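NEQ263 (Nanoarchaeum equitans Kin4-M, PDB 5BN3) forms, together with NeqA, the catalytic core of an unusual archaeal ATP synthase and probably binds adenine nucleotide. Local coordinates at residues B[19-22]-B[27-30]; B[139-144]-B[169-174]; B[340-345]-B[399-404]. One frame throughout, in Å; residues are numbered along the deposited sequence.

Contact 1 (B[19-22]-B[27-30]); sequences GEVI and TKAI
The contact is the turn-proximal end of an antiparallel beta hairpin, strands 20-23 and 28-35, in which Val21 faces Ile30 and Ile22 faces Ala29. The N-to-C directions of the short strand segments differ by 158°. Ile22 and Ala29 form the hydrogen-bonded pair, and both bonds measure the same: Ile22 N to Ala29 O is 2.9 Å and Ala29 N to Ile22 O is 2.9 Å. The first is nearly straight, 170° at the hydrogen; the second is more bent, though it lies in the carbonyl plane of Ile22. Val21 and Ile30 make the adjoining non-hydrogen-bonded pair, with CA atoms 4.8 Å apart. Here the carbonyls receive CA-H contacts, such as Val21 CA to Ala29 O at 3.4 Å. On the face carrying Val21 and Ile30, the two side chains meet at an angle through their branch ends, Val21 CG2 lying 3.6 Å from Ile30 CD1. On the other face, Ile22 turns CG1 in between its own backbone N and carbonyl carbon (chi1 59°), which brings it 3.6 Å from Ala29 CB. Glu20 takes no share in this apolar packing: its carboxylate bonds to Arg56 through a salt bridge and to Met17 N. Within the six-stranded antiparallel sheet of the N-terminal domain, the hairpin lies between strands 38-43 and 55-57. Ile22 and Ala29 both touch Ala41, whereas Ile30 packs on Ile197 and Tyr201 of helix 196-215, joining the sheet to the nucleotide-binding domain.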
loop_
_atom_site.group_PDB
_atom_site.type_symbol
_atom_site.label_atom_id
_atom_site.label_comp_id
_atom_site.label_asym_id
_atom_site.label_seq_id
_atom_site.Cartn_x
_atom_site.Cartn_y
_atom_site.Cartn_z
ATOM N N GLY B 19 -3.341 35.306 -7.299
ATOM C CA GLY B 19 -4.036 35.664 -6.073
ATOM C C GLY B 19 -5.003 36.827 -6.219
ATOM O O GLY B 19 -5.623 37.250 -5.244
ATOM N N GLU B 20 -5.135 37.334 -7.441
ATOM C CA GLU B 20 -5.941 38.521 -7.726
ATOM C C GLU B 20 -7.435 38.310 -7.462
ATOM O O GLU B 20 -8.001 37.278 -7.828
ATOM C CB GLU B 20 -5.719 38.936 -9.186
ATOM C CG GLU B 20 -6.514 40.131 -9.675
ATOM C CD GLU B 20 -6.254 40.427 -11.143
ATOM O OE1 GLU B 20 -6.514 41.567 -11.576
ATOM O OE2 GLU B 20 -5.788 39.517 -11.868
ATOM N N VAL B 21 -8.065 39.291 -6.822
ATOM C CA VAL B 21 -9.507 39.265 -6.593
ATOM C C VAL B 21 -10.235 39.878 -7.782
ATOM O O VAL B 21 -9.926 40.995 -8.199
ATOM C CB VAL B 21 -9.889 40.058 -5.335
ATOM C CG1 VAL B 21 -11.386 39.972 -5.090
ATOM C CG2 VAL B 21 -9.133 39.537 -4.137
ATOM N N ILE B 22 -11.202 39.147 -8.329
ATOM C CA ILE B 22 -11.990 39.655 -9.447
ATOM C C ILE B 22 -13.480 39.704 -9.112
ATOM O O ILE B 22 -14.032 38.761 -8.537
ATOM C CB ILE B 22 -11.743 38.852 -10.746
ATOM C CG1 ILE B 22 -12.087 37.375 -10.554
ATOM C CG2 ILE B 22 -10.297 38.999 -11.196
ATOM C CD1 ILE B 22 -11.743 36.508 -11.753
ATOM N N THR B 27 -20.981 37.896 -7.482
ATOM C CA THR B 27 -19.963 37.285 -6.623
ATOM C C THR B 27 -18.524 37.657 -6.978
ATOM O O THR B 27 -18.276 38.367 -7.952
ATOM C CB THR B 27 -20.086 35.747 -6.619
ATOM O OG1 THR B 27 -19.396 35.208 -5.485
ATOM C CG2 THR B 27 -19.507 35.154 -7.895
ATOM N N LYS B 28 -17.581 37.171 -6.173
ATOM C CA LYS B 28 -16.159 37.395 -6.417
ATOM C C LYS B 28 -15.426 36.086 -6.693
ATOM O O LYS B 28 -15.980 35.002 -6.505
ATOM C CB LYS B 28 -15.515 38.093 -5.217
ATOM C CG LYS B 28 -16.082 39.464 -4.909
ATOM C CD LYS B 28 -15.446 40.045 -3.656
ATOM C CE LYS B 28 -16.127 41.337 -3.230
ATOM N NZ LYS B 28 -15.621 41.820 -1.912
ATOM N N ALA B 29 -14.178 36.198 -7.136
ATOM C CA ALA B 29 -13.337 35.028 -7.369
ATOM C C ALA B 29 -11.877 35.342 -7.078
ATOM O O ALA B 29 -11.469 36.503 -7.099
ATOM C CB ALA B 29 -13.496 34.524 -8.794
ATOM N N ILE B 30 -11.097 34.300 -6.806
ATOM C CA ILE B 30 -9.663 34.447 -6.598
ATOM C C ILE B 30 -8.919 33.729 -7.714
ATOM O O ILE B 30 -9.169 32.549 -7.963
ATOM C CB ILE B 30 -9.216 33.838 -5.254
ATOM C CG1 ILE B 30 -9.964 34.483 -4.084
ATOM C CG2 ILE B 30 -7.711 33.980 -5.076
ATOM C CD1 ILE B 30 -9.695 35.963 -3.919
#

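Contact 2 (B[139-144]-B[169-174]); sequences PMERLA and YKMFID
Glu141 and Phe172 mark the closest backbone approach, their CA atoms 7.9 Å apart, where the segments of helices 140-151 and 166-178 run nearly parallel at 24° with axes separated by 10.8 Å. Backbone spacing this wide means that the gap must be bridged by side chains, and Met171, Phe172, Glu141 and Ala144 do so. Met171 extends from its helix as far as the sulfur, and SD meets Glu141 CB at 3.6 Å. Beside it the Phe172 ring reaches across with its far end, CE1 and CE2 either side of CZ: CE1 lies 4.0 Å from Glu141 CG, and CE2 lies 4.5 Å from Ala144 CB, a looser touch. Both approaches to the ring are oblique. Glu141 therefore contributes its methylene groups to the interface, not its charge. A bend at chi2 (86°) swings the carboxylate away from Phe172, to a plane 76° from that of the ring, and OE1 forms a salt bridge with Lys425 of the neighbouring V-type ATP synthase alpha chain. The same residue thus packs within the chain and ties it to the next subunit. Phe172 is held from a further direction by stacking on Phe159, and both it and Ala144 touch Met279 of strand 273-281, evidence that the two helices cover the same side of the central sheet. Parallel strands 131-134, 156-162 and 185-190 alternate with these helices along the chain, giving two successive beta-alpha-beta crossovers that share strand 156-162, as expected for the P-loop-type nucleotide-binding domain of the ATPase alpha/beta family.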
loop_
_atom_site.group_PDB
_atom_site.type_symbol
_atom_site.label_atom_id
_atom_site.label_comp_id
_atom_site.label_asym_id
_atom_site.label_seq_id
_atom_site.Cartn_x
_atom_site.Cartn_y
_atom_site.Cartn_z
ATOM N N PRO B 139 -14.957 13.946 22.926
ATOM C CA PRO B 139 -15.329 15.316 23.309
ATOM C C PRO B 139 -14.199 16.342 23.208
ATOM O O PRO B 139 -13.869 16.991 24.206
ATOM C CB PRO B 139 -15.753 15.161 24.773
ATOM C CG PRO B 139 -14.958 14.002 25.262
ATOM C CD PRO B 139 -14.893 13.052 24.099
ATOM N N MET B 140 -13.631 16.496 22.018
ATOM C CA MET B 140 -12.582 17.479 21.776
ATOM C C MET B 140 -13.104 18.907 21.934
ATOM O O MET B 140 -12.380 19.799 22.389
ATOM C CB MET B 140 -12.002 17.267 20.375
ATOM C CG MET B 140 -11.033 18.335 19.904
ATOM S SD MET B 140 -10.304 17.921 18.304
ATOM C CE MET B 140 -11.777 17.624 17.328
ATOM N N GLU B 141 -14.365 19.117 21.565
ATOM C CA GLU B 141 -14.972 20.441 21.645
ATOM C C GLU B 141 -15.151 20.893 23.090
ATOM O O GLU B 141 -14.852 22.040 23.425
ATOM C CB GLU B 141 -16.317 20.467 20.912
ATOM C CG GLU B 141 -16.245 20.083 19.439
ATOM C CD GLU B 141 -16.335 18.585 19.215
ATOM O OE1 GLU B 141 -16.479 17.835 20.206
ATOM O OE2 GLU B 141 -16.261 18.153 18.046
ATOM N N ARG B 142 -15.638 19.995 23.943
ATOM C CA ARG B 142 -15.775 20.295 25.366
ATOM C C ARG B 142 -14.433 20.654 25.993
ATOM O O ARG B 142 -14.352 21.570 26.807
ATOM C CB ARG B 142 -16.410 19.118 26.117
ATOM C CG ARG B 142 -17.873 18.889 25.778
ATOM C CD ARG B 142 -18.684 18.471 27.000
ATOM N NE ARG B 142 -18.323 17.145 27.492
ATOM C CZ ARG B 142 -18.878 16.012 27.069
ATOM N NH1 ARG B 142 -19.819 16.037 26.135
ATOM N NH2 ARG B 142 -18.489 14.853 27.579
ATOM N N LEU B 143 -13.380 19.938 25.606
ATOM C CA LEU B 143 -12.048 20.196 26.147
ATOM C C LEU B 143 -11.551 21.590 25.780
ATOM O O LEU B 143 -11.011 22.303 26.622
ATOM C CB LEU B 143 -11.051 19.138 25.664
ATOM C CG LEU B 143 -9.616 19.340 26.163
ATOM C CD1 LEU B 143 -9.571 19.313 27.684
ATOM C CD2 LEU B 143 -8.673 18.299 25.587
ATOM N N ALA B 144 -11.742 21.977 24.522
ATOM C CA ALA B 144 -11.310 23.291 24.054
ATOM C C ALA B 144 -12.059 24.408 24.767
ATOM O O ALA B 144 -11.475 25.435 25.114
ATOM C CB ALA B 144 -11.520 23.404 22.566
ATOM N N TYR B 169 -20.300 24.376 15.568
ATOM C CA TYR B 169 -20.041 25.803 15.774
ATOM C C TYR B 169 -21.092 26.505 16.642
ATOM O O TYR B 169 -20.788 27.503 17.295
ATOM C CB TYR B 169 -19.754 26.562 14.459
ATOM C CG TYR B 169 -20.878 26.671 13.447
ATOM C CD1 TYR B 169 -21.985 27.478 13.682
ATOM C CD2 TYR B 169 -20.793 26.025 12.221
ATOM C CE1 TYR B 169 -22.993 27.599 12.746
ATOM C CE2 TYR B 169 -21.792 26.144 11.278
ATOM C CZ TYR B 169 -22.889 26.930 11.547
ATOM O OH TYR B 169 -23.892 27.052 10.615
ATOM N N LYS B 170 -22.311 25.975 16.669
ATOM C CA LYS B 170 -23.334 26.510 17.564
ATOM C C LYS B 170 -23.067 26.112 19.013
ATOM O O LYS B 170 -23.449 26.829 19.935
ATOM C CB LYS B 170 -24.738 26.075 17.129
ATOM C CG LYS B 170 -25.177 26.673 15.802
ATOM C CD LYS B 170 -26.645 27.065 15.817
ATOM C CE LYS B 170 -26.980 27.942 14.617
ATOM N NZ LYS B 170 -28.259 28.687 14.795
ATOM N N MET B 171 -22.413 24.971 19.208
ATOM C CA MET B 171 -22.001 24.540 20.543
ATOM C C MET B 171 -21.017 25.539 21.143
ATOM O O MET B 171 -21.093 25.864 22.329
ATOM C CB MET B 171 -21.363 23.148 20.485
ATOM C CG MET B 171 -20.857 22.639 21.823
ATOM S SD MET B 171 -19.773 21.203 21.679
ATOM C CE MET B 171 -20.794 20.099 20.703
ATOM N N PHE B 172 -20.101 26.029 20.314
ATOM C CA PHE B 172 -19.136 27.040 20.735
ATOM C C PHE B 172 -19.819 28.370 21.028
ATOM O O PHE B 172 -19.637 28.946 22.101
ATOM C CB PHE B 172 -18.070 27.242 19.655
ATOM C CG PHE B 172 -16.981 26.208 19.672
ATOM C CD1 PHE B 172 -17.169 24.969 19.079
ATOM C CD2 PHE B 172 -15.761 26.483 20.271
ATOM C CE1 PHE B 172 -16.162 24.020 19.092
ATOM C CE2 PHE B 172 -14.751 25.539 20.287
ATOM C CZ PHE B 172 -14.952 24.306 19.697
ATOM N N ILE B 173 -20.589 28.857 20.056
ATOM C CA ILE B 173 -21.304 30.127 20.176
ATOM C C ILE B 173 -22.184 30.177 21.425
ATOM O O ILE B 173 -22.163 31.158 22.173
ATOM C CB ILE B 173 -22.170 30.397 18.920
ATOM C CG1 ILE B 173 -21.278 30.662 17.702
ATOM C CG2 ILE B 173 -23.103 31.575 19.141
ATOM C CD1 ILE B 173 -22.048 30.846 16.405
ATOM N N ASP B 174 -22.948 29.112 21.652
ATOM C CA ASP B 174 -23.848 29.047 22.801
ATOM C C ASP B 174 -23.113 29.048 24.145
ATOM O O ASP B 174 -23.582 29.652 25.107
ATOM C CB ASP B 174 -24.778 27.832 22.691
ATOM C CG ASP B 174 -25.788 27.966 21.559
ATOM O OD1 ASP B 174 -25.903 29.068 20.980
ATOM O OD2 ASP B 174 -26.476 26.967 21.259
#

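Contact 3 (B[340-345]-B[399-404]); sequences ADILIK and EIIDSI
Ile401 meets both Leu343 and Ile342, and its two branches divide the contact into a buried and a more open half. On the buried side, the extended CG1-CD1 arm of Ile401 (chi2 177°) points its methyl at Leu343, with CD1 4.4 Å from Leu343 CB. Phe383 of helix 367-384 touches both residues, so this half is the buried one, enclosed where three helices converge. On the more exposed side, Ile401 CG2 meets Ile342 CG2 at 4.3 Å, and Ile342 remains partly exposed. The small buried surface, 109 Å², and the 7.5 Å between the CA atoms of Leu343 and Ile401 indicate a local touch of apolar groups. Polar residues lie beyond it. Asp341 and Lys345, one turn apart on helix 334-356, form a salt bridge in which Lys345 NZ lies 2.8 Å from Asp341 OD1, on its syn side. Asp402 OD2 hydrogen-bonds to Tyr339 OH, adding a polar link between the two helices. Helices 334-356, 367-384 and 394-408 packed through such residues make up the helical C-terminal domain of V- and A-type ATP synthase subunits.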
loop_
_atom_site.group_PDB
_atom_site.type_symbol
_atom_site.label_atom_id
_atom_site.label_comp_id
_atom_site.label_asym_id
_atom_site.label_seq_id
_atom_site.Cartn_x
_atom_site.Cartn_y
_atom_site.Cartn_z
ATOM N N ALA B 340 5.702 16.614 37.853
ATOM C CA ALA B 340 5.461 16.163 36.486
ATOM C C ALA B 340 6.257 14.902 36.179
ATOM O O ALA B 340 5.735 13.955 35.591
ATOM C CB ALA B 340 5.812 17.255 35.500
ATOM N N ASP B 341 7.524 14.900 36.580
ATOM C CA ASP B 341 8.396 13.755 36.355
ATOM C C ASP B 341 7.890 12.512 37.087
ATOM O O ASP B 341 7.846 11.425 36.512
ATOM C CB ASP B 341 9.828 14.086 36.787
ATOM C CG ASP B 341 10.867 13.276 36.036
ATOM O OD1 ASP B 341 10.761 13.175 34.795
ATOM O OD2 ASP B 341 11.787 12.737 36.684
ATOM N N ILE B 342 7.496 12.675 38.347
ATOM C CA ILE B 342 7.006 11.556 39.149
ATOM C C ILE B 342 5.694 11.004 38.578
ATOM O O ILE B 342 5.467 9.794 38.588
ATOM C CB ILE B 342 6.854 11.960 40.647
ATOM C CG1 ILE B 342 7.641 11.009 41.556
ATOM C CG2 ILE B 342 5.391 12.011 41.076
ATOM C CD1 ILE B 342 6.971 9.663 41.768
ATOM N N LEU B 343 4.846 11.886 38.056
ATOM C CA LEU B 343 3.565 11.466 37.504
ATOM C C LEU B 343 3.767 10.675 36.219
ATOM O O LEU B 343 3.231 9.579 36.065
ATOM C CB LEU B 343 2.672 12.680 37.237
ATOM C CG LEU B 343 1.426 12.428 36.385
ATOM C CD1 LEU B 343 0.416 11.577 37.139
ATOM C CD2 LEU B 343 0.800 13.738 35.933
ATOM N N ILE B 344 4.552 11.238 35.307
ATOM C CA ILE B 344 4.779 10.628 34.002
ATOM C C ILE B 344 5.494 9.281 34.109
ATOM O O ILE B 344 5.058 8.290 33.520
ATOM C CB ILE B 344 5.590 11.569 33.086
ATOM C CG1 ILE B 344 4.765 12.810 32.733
ATOM C CG2 ILE B 344 6.014 10.849 31.824
ATOM C CD1 ILE B 344 3.442 12.489 32.063
ATOM N N LYS B 345 6.583 9.246 34.869
ATOM C CA LYS B 345 7.391 8.033 34.989
ATOM C C LYS B 345 6.664 6.897 35.710
ATOM O O LYS B 345 6.776 5.738 35.315
ATOM C CB LYS B 345 8.726 8.343 35.680
ATOM C CG LYS B 345 9.607 9.341 34.926
ATOM C CD LYS B 345 10.785 8.659 34.239
ATOM C CE LYS B 345 11.528 9.616 33.308
ATOM N NZ LYS B 345 12.098 10.798 34.010
ATOM N N GLU B 399 -1.842 17.892 45.376
ATOM C CA GLU B 399 -2.413 17.183 46.520
ATOM C C GLU B 399 -2.996 15.831 46.122
ATOM O O GLU B 399 -2.863 14.849 46.854
ATOM C CB GLU B 399 -3.502 18.031 47.187
ATOM C CG GLU B 399 -2.990 19.246 47.942
ATOM C CD GLU B 399 -4.114 20.068 48.541
ATOM O OE1 GLU B 399 -5.243 19.540 48.651
ATOM O OE2 GLU B 399 -3.874 21.242 48.895
ATOM N N ILE B 400 -3.654 15.791 44.968
ATOM C CA ILE B 400 -4.212 14.548 44.448
ATOM C C ILE B 400 -3.099 13.535 44.176
ATOM O O ILE B 400 -3.213 12.366 44.542
ATOM C CB ILE B 400 -5.040 14.791 43.163
ATOM C CG1 ILE B 400 -6.276 15.640 43.479
ATOM C CG2 ILE B 400 -5.470 13.477 42.547
ATOM C CD1 ILE B 400 -7.105 16.002 42.258
ATOM N N ILE B 401 -2.021 13.998 43.547
ATOM C CA ILE B 401 -0.862 13.153 43.271
ATOM C C ILE B 401 -0.267 12.603 44.568
ATOM O O ILE B 401 0.041 11.413 44.659
ATOM C CB ILE B 401 0.221 13.922 42.481
ATOM C CG1 ILE B 401 -0.301 14.303 41.091
ATOM C CG2 ILE B 401 1.479 13.091 42.342
ATOM C CD1 ILE B 401 0.680 15.127 40.268
ATOM N N ASP B 402 -0.119 13.470 45.569
ATOM C CA ASP B 402 0.371 13.057 46.882
ATOM C C ASP B 402 -0.518 11.972 47.491
ATOM O O ASP B 402 -0.023 10.976 48.014
ATOM C CB ASP B 402 0.446 14.256 47.836
ATOM C CG ASP B 402 1.557 15.225 47.477
ATOM O OD1 ASP B 402 2.523 14.813 46.798
ATOM O OD2 ASP B 402 1.470 16.401 47.889
ATOM N N SER B 403 -1.829 12.171 47.413
ATOM C CA SER B 403 -2.791 11.215 47.956
ATOM C C SER B 403 -2.732 9.857 47.250
ATOM O O SER B 403 -2.774 8.810 47.898
ATOM C CB SER B 403 -4.204 11.795 47.868
ATOM O OG SER B 403 -5.162 10.871 48.345
ATOM N N ILE B 404 -2.628 9.886 45.924
ATOM C CA ILE B 404 -2.543 8.667 45.123
ATOM C C ILE B 404 -1.257 7.891 45.417
ATOM O O ILE B 404 -1.271 6.663 45.514
ATOM C CB ILE B 404 -2.629 8.983 43.612
ATOM C CG1 ILE B 404 -3.986 9.606 43.272
ATOM C CG2 ILE B 404 -2.424 7.732 42.785
ATOM C CD1 ILE B 404 -4.100 10.079 41.834
#

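In the fold
From the N terminus, contact 1 closes a tight hairpin with only four residues between 19-22 and 27-30. Contact 2 closes the next loop, 24 residues containing both helix and strand, and contact 3 spans 53 residues in which helix is the regular structure. The three follow in series, neither nested nor crossed, one each in the N-terminal, nucleotide-binding and C-terminal parts. None touches another; nearest atoms are about 19 Å apart for contacts 1 and 2 and about 14 Å for contacts 2 and 3. Contacts 1 and 3, with centres 56 Å apart, lie on opposite sides of the chain's centre. Each joins neighbouring elements of its own part of the fold: hairpin strands, helices flanking the central sheet, and C-terminal helices.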